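Local coordinates for protein alpha-Amylase (Thermotoga maritima, PDB 2B5D) that belongs to glycoside hydrolase family 57, pairing a domain built round a largely parallel beta-sheet with a helical C-terminal region, at residues P443-V448 with D493-G498; I485-N490 with L505-W510. All blocks are in the same frame, centred on the assembly; numbering follows the deposited sequence.

Contact 1: P443-V448 with D493-G498; sequences PLVERV and DQLVSG
Leu495 projects from the last turn of helix 473-496 and sets one methyl, CD1, against two valines that follow each other by a single turn on helix 443-458. Leu495 CD1 lies 3.8 Å from Val445 CG2 and 4.0 Å from Val448 CG1, so a single carbon serves both partners. CG of Leu495 stands anti to the backbone N (chi1 -170°), and this sends the branched end across the gap between the helices. The two valines receive it differently. Val445 meets the leucine at about a right angle with the branch that sits beside its own backbone N, whereas Val448 runs past it in the opposite sense and offers the other branch, CG1, which also reaches Leu495 CD2 at 4.2 Å. No hydrogen bond joins the segments, and the three buried side chains form a purely apolar contact. Nearby, within 493-498, Ser497 OG donates to Asp493 O at 2.8 Å. The contact thus ties the beginning of helix 443-458 to the end of helix 473-496, while helix 502-511 adds Leu505 against Leu444 and Val448, and Tyr437 packs on Val445.

Contact 2: I485-N490 with L505-W510; sequences IKRFLN and LRYYEW
A helical hairpin in the C-terminal region brings Arg487 and Asn490 of helix 473-496 against Tyr508 of helix 502-511. The short segments run roughly antiparallel, at 144°, with their axes 11.5 Å apart. Tyr508 reaches across this separation. The aliphatic part of Arg487 lies over one face of its ring in a CH-pi contact, CG being 4.0 Å from the Tyr508 ring centroid and displaced toward the rim. From CG to NE the arginine chain is extended, which carries CD and NE onward past CE2 and CD2 of the tyrosine. The guanidinium beyond is tilted 42° from that ring, and its NH1 forms a salt bridge with Asp512, so the charged end is held by a residue just after the segment. Arg487 NH2 comes within 3.6 Å of Tyr507 OH, whose hydrogen bond goes instead to Glu20 of the same chain. Tyr507 stacks on Tyr507 of the second subunit, and Tyr508 OH is hydrogen-bonded to Glu20 O of that subunit, placing the hairpin at the subunit interface. Asn490 approaches Tyr508 at the ring edge, with the amide and the ring nearly coplanar. The amide's other end, OD1, takes a weak bond from Lys486 NZ. Asn490 ND2 donates to Tyr508 OH at 2.8 Å, almost straight at 173°, with the hydroxyl oxygen lying in the amide plane.

Contacts 1 and 2 show one long helix shared by two neighbouring contacts: both draw on helix 473-496, the first at its C-terminal end and the second about two turns earlier. Their centres lie 11 Å apart, and their segments alternate along the chain in the order 443-448, 485-490, 493-498, 505-510. Helix 502-511 folds back beside helix 473-496 and also meets helix 443-458, where Arg447 NH2 and Glu509 OE1 form a salt bridge of 2.7 Å. Three helices of the C-terminal family region are therefore joined pairwise, by apolar contact in one place and polar and aromatic contact in another, beside the second subunit.

Contact 1: P443-V448 with D493-G498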
loop_
_atom_site.group_PDB
_atom_site.type_symbol
_atom_site.label_atom_id
_atom_site.label_comp_id
_atom_site.label_asym_id
_atom_site.label_seq_id
_atom_site.Cartn_x
_atom_site.Cartn_y
_atom_site.Cartn_z
ATOM N N PRO A 443 23.578 -30.602 -21.760
ATOM C CA PRO A 443 22.194 -30.170 -22.026
ATOM C C PRO A 443 21.498 -29.552 -20.811
ATOM O O PRO A 443 20.374 -29.013 -20.932
ATOM C CB PRO A 443 21.475 -31.463 -22.445
ATOM C CG PRO A 443 22.299 -32.590 -21.834
ATOM C CD PRO A 443 23.698 -32.071 -21.629
ATOM N N LEU A 444 22.148 -29.652 -19.653
ATOM C CA LEU A 444 21.632 -29.055 -18.426
ATOM C C LEU A 444 22.038 -27.589 -18.400
ATOM O O LEU A 444 21.200 -26.742 -18.167
ATOM C CB LEU A 444 22.172 -29.751 -17.181
ATOM C CG LEU A 444 21.215 -30.030 -16.005
ATOM C CD1 LEU A 444 21.964 -29.891 -14.665
ATOM C CD2 LEU A 444 19.908 -29.200 -15.985
ATOM N N VAL A 445 23.321 -27.316 -18.643
ATOM C CA VAL A 445 23.846 -25.953 -18.757
ATOM C C VAL A 445 23.108 -25.148 -19.835
ATOM O O VAL A 445 22.885 -23.944 -19.686
ATOM C CB VAL A 445 25.343 -25.979 -19.072
ATOM C CG1 VAL A 445 25.809 -24.666 -19.629
ATOM C CG2 VAL A 445 26.139 -26.306 -17.814
ATOM N N GLU A 446 22.711 -25.854 -20.885
ATOM C CA GLU A 446 22.054 -25.300 -22.033
ATOM C C GLU A 446 20.623 -24.919 -21.687
ATOM O O GLU A 446 20.202 -23.801 -21.971
ATOM C CB GLU A 446 22.075 -26.302 -23.190
ATOM C CG GLU A 446 22.024 -25.630 -24.570
ATOM C CD GLU A 446 21.373 -26.494 -25.652
ATOM O OE1 GLU A 446 20.780 -27.540 -25.303
ATOM O OE2 GLU A 446 21.424 -26.111 -26.845
ATOM N N ARG A 447 19.883 -25.857 -21.094
ATOM C CA ARG A 447 18.584 -25.567 -20.490
ATOM C C ARG A 447 18.614 -24.350 -19.530
ATOM O O ARG A 447 17.704 -23.501 -19.544
ATOM C CB ARG A 447 18.045 -26.804 -19.820
ATOM C CG ARG A 447 17.461 -27.797 -20.809
ATOM C CD ARG A 447 17.068 -29.117 -20.098
ATOM N NE ARG A 447 16.029 -28.904 -19.090
ATOM C CZ ARG A 447 15.916 -29.576 -17.945
ATOM N NH1 ARG A 447 16.793 -30.515 -17.623
ATOM N NH2 ARG A 447 14.924 -29.291 -17.108
ATOM N N VAL A 448 19.691 -24.229 -18.764
ATOM C CA VAL A 448 19.814 -23.148 -17.799
ATOM C C VAL A 448 20.028 -21.814 -18.507
ATOM O O VAL A 448 19.413 -20.780 -18.174
ATOM C CB VAL A 448 20.949 -23.452 -16.788
ATOM C CG1 VAL A 448 21.371 -22.243 -15.965
ATOM C CG2 VAL A 448 20.524 -24.633 -15.853
ATOM N N ASP A 493 23.244 -17.767 -10.330
ATOM C CA ASP A 493 23.917 -18.263 -9.144
ATOM C C ASP A 493 24.134 -19.769 -9.108
ATOM O O ASP A 493 25.215 -20.227 -8.783
ATOM C CB ASP A 493 23.159 -17.813 -7.921
ATOM C CG ASP A 493 23.383 -16.379 -7.646
ATOM O OD1 ASP A 493 24.319 -15.808 -8.279
ATOM O OD2 ASP A 493 22.633 -15.823 -6.814
ATOM N N GLN A 494 23.119 -20.531 -9.471
ATOM C CA GLN A 494 23.289 -21.964 -9.530
ATOM C C GLN A 494 24.359 -22.371 -10.554
ATOM O O GLN A 494 25.109 -23.309 -10.313
ATOM C CB GLN A 494 21.968 -22.635 -9.841
ATOM C CG GLN A 494 20.931 -22.285 -8.819
ATOM C CD GLN A 494 19.575 -22.848 -9.131
ATOM O OE1 GLN A 494 18.622 -22.588 -8.409
ATOM N NE2 GLN A 494 19.472 -23.627 -10.200
ATOM N N LEU A 495 24.433 -21.653 -11.676
ATOM C CA LEU A 495 25.300 -22.043 -12.772
ATOM C C LEU A 495 26.725 -21.769 -12.385
ATOM O O LEU A 495 27.563 -22.653 -12.443
ATOM C CB LEU A 495 24.955 -21.295 -14.066
ATOM C CG LEU A 495 25.648 -21.797 -15.344
ATOM C CD1 LEU A 495 25.239 -23.242 -15.690
ATOM C CD2 LEU A 495 25.268 -20.893 -16.473
ATOM N N VAL A 496 26.963 -20.545 -11.954
ATOM C CA VAL A 496 28.271 -20.047 -11.585
ATOM C C VAL A 496 28.921 -20.825 -10.417
ATOM O O VAL A 496 30.112 -20.647 -10.122
ATOM C CB VAL A 496 28.142 -18.520 -11.304
ATOM C CG1 VAL A 496 29.286 -17.949 -10.488
ATOM C CG2 VAL A 496 28.008 -17.783 -12.623
ATOM N N SER A 497 28.158 -21.702 -9.770
ATOM C CA SER A 497 28.659 -22.355 -8.563
ATOM C C SER A 497 28.499 -23.880 -8.541
ATOM O O SER A 497 28.758 -24.505 -7.532
ATOM C CB SER A 497 28.032 -21.717 -7.314
ATOM O OG SER A 497 26.662 -22.050 -7.217
ATOM N N GLY A 498 28.091 -24.485 -9.647
ATOM C CA GLY A 498 27.994 -25.939 -9.701
ATOM C C GLY A 498 26.696 -26.520 -9.169
ATOM O O GLY A 498 26.412 -27.713 -9.367
#

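Contact 2: I485-N490 with L505-W510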
loop_
_atom_site.group_PDB
_atom_site.type_symbol
_atom_site.label_atom_id
_atom_site.label_comp_id
_atom_site.label_asym_id
_atom_site.label_seq_id
_atom_site.Cartn_x
_atom_site.Cartn_y
_atom_site.Cartn_z
ATOM N N ILE A 485 13.728 -10.637 -13.114
ATOM C CA ILE A 485 15.083 -10.374 -12.739
ATOM C C ILE A 485 15.567 -11.436 -11.739
ATOM O O ILE A 485 16.630 -12.042 -11.926
ATOM C CB ILE A 485 15.251 -8.954 -12.163
ATOM C CG1 ILE A 485 15.183 -7.920 -13.288
ATOM C CG2 ILE A 485 16.603 -8.812 -11.447
ATOM C CD1 ILE A 485 14.968 -6.479 -12.790
ATOM N N LYS A 486 14.764 -11.669 -10.692
ATOM C CA LYS A 486 15.071 -12.593 -9.613
ATOM C C LYS A 486 15.244 -14.020 -10.118
ATOM O O LYS A 486 16.185 -14.694 -9.715
ATOM C CB LYS A 486 13.977 -12.546 -8.527
ATOM C CG LYS A 486 14.242 -13.508 -7.337
ATOM C CD LYS A 486 14.829 -12.767 -6.090
ATOM C CE LYS A 486 14.771 -13.602 -4.742
ATOM N NZ LYS A 486 15.824 -14.700 -4.658
ATOM N N ARG A 487 14.333 -14.477 -10.982
ATOM C CA ARG A 487 14.471 -15.784 -11.571
ATOM C C ARG A 487 15.804 -15.919 -12.337
ATOM O O ARG A 487 16.502 -16.949 -12.236
ATOM C CB ARG A 487 13.259 -16.078 -12.468
ATOM C CG ARG A 487 11.970 -16.225 -11.687
ATOM C CD ARG A 487 10.809 -16.733 -12.530
ATOM N NE ARG A 487 9.627 -16.971 -11.674
ATOM C CZ ARG A 487 8.344 -16.889 -12.053
ATOM N NH1 ARG A 487 8.010 -16.525 -13.302
ATOM N NH2 ARG A 487 7.363 -17.157 -11.172
ATOM N N PHE A 488 16.183 -14.865 -13.074
ATOM C CA PHE A 488 17.436 -14.880 -13.821
ATOM C C PHE A 488 18.631 -14.990 -12.871
ATOM O O PHE A 488 19.577 -15.752 -13.139
ATOM C CB PHE A 488 17.560 -13.633 -14.726
ATOM C CG PHE A 488 18.896 -13.502 -15.439
ATOM C CD1 PHE A 488 19.006 -13.793 -16.811
ATOM C CD2 PHE A 488 20.016 -13.061 -14.759
ATOM C CE1 PHE A 488 20.219 -13.668 -17.480
ATOM C CE2 PHE A 488 21.240 -12.929 -15.411
ATOM C CZ PHE A 488 21.344 -13.237 -16.787
ATOM N N LEU A 489 18.612 -14.222 -11.783
ATOM C CA LEU A 489 19.737 -14.234 -10.858
ATOM C C LEU A 489 19.893 -15.571 -10.111
ATOM O O LEU A 489 21.016 -16.015 -9.832
ATOM C CB LEU A 489 19.607 -13.118 -9.849
ATOM C CG LEU A 489 19.557 -11.698 -10.364
ATOM C CD1 LEU A 489 19.046 -10.765 -9.253
ATOM C CD2 LEU A 489 20.920 -11.241 -10.835
ATOM N N ASN A 490 18.765 -16.192 -9.778
ATOM C CA ASN A 490 18.768 -17.527 -9.229
ATOM C C ASN A 490 19.462 -18.491 -10.144
ATOM O O ASN A 490 20.307 -19.252 -9.699
ATOM C CB ASN A 490 17.353 -18.034 -8.937
ATOM C CG ASN A 490 16.742 -17.371 -7.725
ATOM O OD1 ASN A 490 17.437 -16.746 -6.918
ATOM N ND2 ASN A 490 15.427 -17.461 -7.616
ATOM N N LEU A 505 14.648 -25.177 -11.860
ATOM C CA LEU A 505 14.775 -24.971 -13.309
ATOM C C LEU A 505 13.560 -25.474 -14.067
ATOM O O LEU A 505 13.056 -24.795 -14.952
ATOM C CB LEU A 505 16.051 -25.610 -13.872
ATOM C CG LEU A 505 16.199 -25.611 -15.417
ATOM C CD1 LEU A 505 16.345 -24.195 -16.008
ATOM C CD2 LEU A 505 17.374 -26.488 -15.806
ATOM N N ARG A 506 13.062 -26.643 -13.707
ATOM C CA ARG A 506 11.869 -27.169 -14.359
ATOM C C ARG A 506 10.648 -26.334 -14.006
ATOM O O ARG A 506 9.651 -26.322 -14.737
ATOM C CB ARG A 506 11.599 -28.594 -13.893
ATOM C CG ARG A 506 12.530 -29.630 -14.424
ATOM C CD ARG A 506 11.782 -30.973 -14.481
ATOM N NE ARG A 506 11.364 -31.404 -13.151
ATOM C CZ ARG A 506 12.165 -31.975 -12.250
ATOM N NH1 ARG A 506 11.667 -32.315 -11.056
ATOM N NH2 ARG A 506 13.459 -32.203 -12.527
ATOM N N TYR A 507 10.696 -25.686 -12.848
ATOM C CA TYR A 507 9.550 -24.898 -12.429
ATOM C C TYR A 507 9.520 -23.702 -13.392
ATOM O O TYR A 507 8.553 -23.522 -14.125
ATOM C CB TYR A 507 9.612 -24.499 -10.939
ATOM C CG TYR A 507 8.663 -23.369 -10.645
ATOM C CD1 TYR A 507 7.306 -23.512 -10.916
ATOM C CD2 TYR A 507 9.121 -22.143 -10.147
ATOM C CE1 TYR A 507 6.410 -22.465 -10.730
ATOM C CE2 TYR A 507 8.230 -21.086 -9.950
ATOM C CZ TYR A 507 6.880 -21.256 -10.245
ATOM O OH TYR A 507 5.971 -20.251 -10.042
ATOM N N TYR A 508 10.612 -22.943 -13.421
ATOM C CA TYR A 508 10.845 -21.880 -14.403
ATOM C C TYR A 508 10.554 -22.235 -15.874
ATOM O O TYR A 508 9.891 -21.464 -16.586
ATOM C CB TYR A 508 12.290 -21.405 -14.292
ATOM C CG TYR A 508 12.628 -20.723 -12.992
ATOM C CD1 TYR A 508 13.917 -20.317 -12.750
ATOM C CD2 TYR A 508 11.663 -20.498 -11.998
ATOM C CE1 TYR A 508 14.276 -19.670 -11.596
ATOM C CE2 TYR A 508 12.007 -19.844 -10.784
ATOM C CZ TYR A 508 13.336 -19.447 -10.595
ATOM O OH TYR A 508 13.775 -18.792 -9.445
ATOM N N GLU A 509 11.025 -23.401 -16.336
ATOM C CA GLU A 509 10.715 -23.839 -17.707
ATOM C C GLU A 509 9.220 -23.954 -17.964
ATOM O O GLU A 509 8.750 -23.803 -19.089
ATOM C CB GLU A 509 11.409 -25.157 -18.063
ATOM C CG GLU A 509 12.883 -25.014 -18.319
ATOM C CD GLU A 509 13.605 -26.368 -18.380
ATOM O OE1 GLU A 509 13.146 -27.309 -17.695
ATOM O OE2 GLU A 509 14.644 -26.499 -19.108
ATOM N N TRP A 510 8.483 -24.215 -16.902
ATOM C CA TRP A 510 7.050 -24.502 -16.984
ATOM C C TRP A 510 6.241 -23.235 -16.938
ATOM O O TRP A 510 5.302 -23.084 -17.694
ATOM C CB TRP A 510 6.653 -25.394 -15.784
ATOM C CG TRP A 510 5.195 -25.627 -15.560
ATOM C CD1 TRP A 510 4.321 -26.236 -16.404
ATOM C CD2 TRP A 510 4.458 -25.315 -14.365
ATOM N NE1 TRP A 510 3.076 -26.312 -15.823
ATOM C CE2 TRP A 510 3.137 -25.768 -14.562
ATOM C CE3 TRP A 510 4.801 -24.702 -13.131
ATOM C CZ2 TRP A 510 2.131 -25.631 -13.573
ATOM C CZ3 TRP A 510 3.812 -24.545 -12.166
ATOM C CH2 TRP A 510 2.484 -25.007 -12.397
#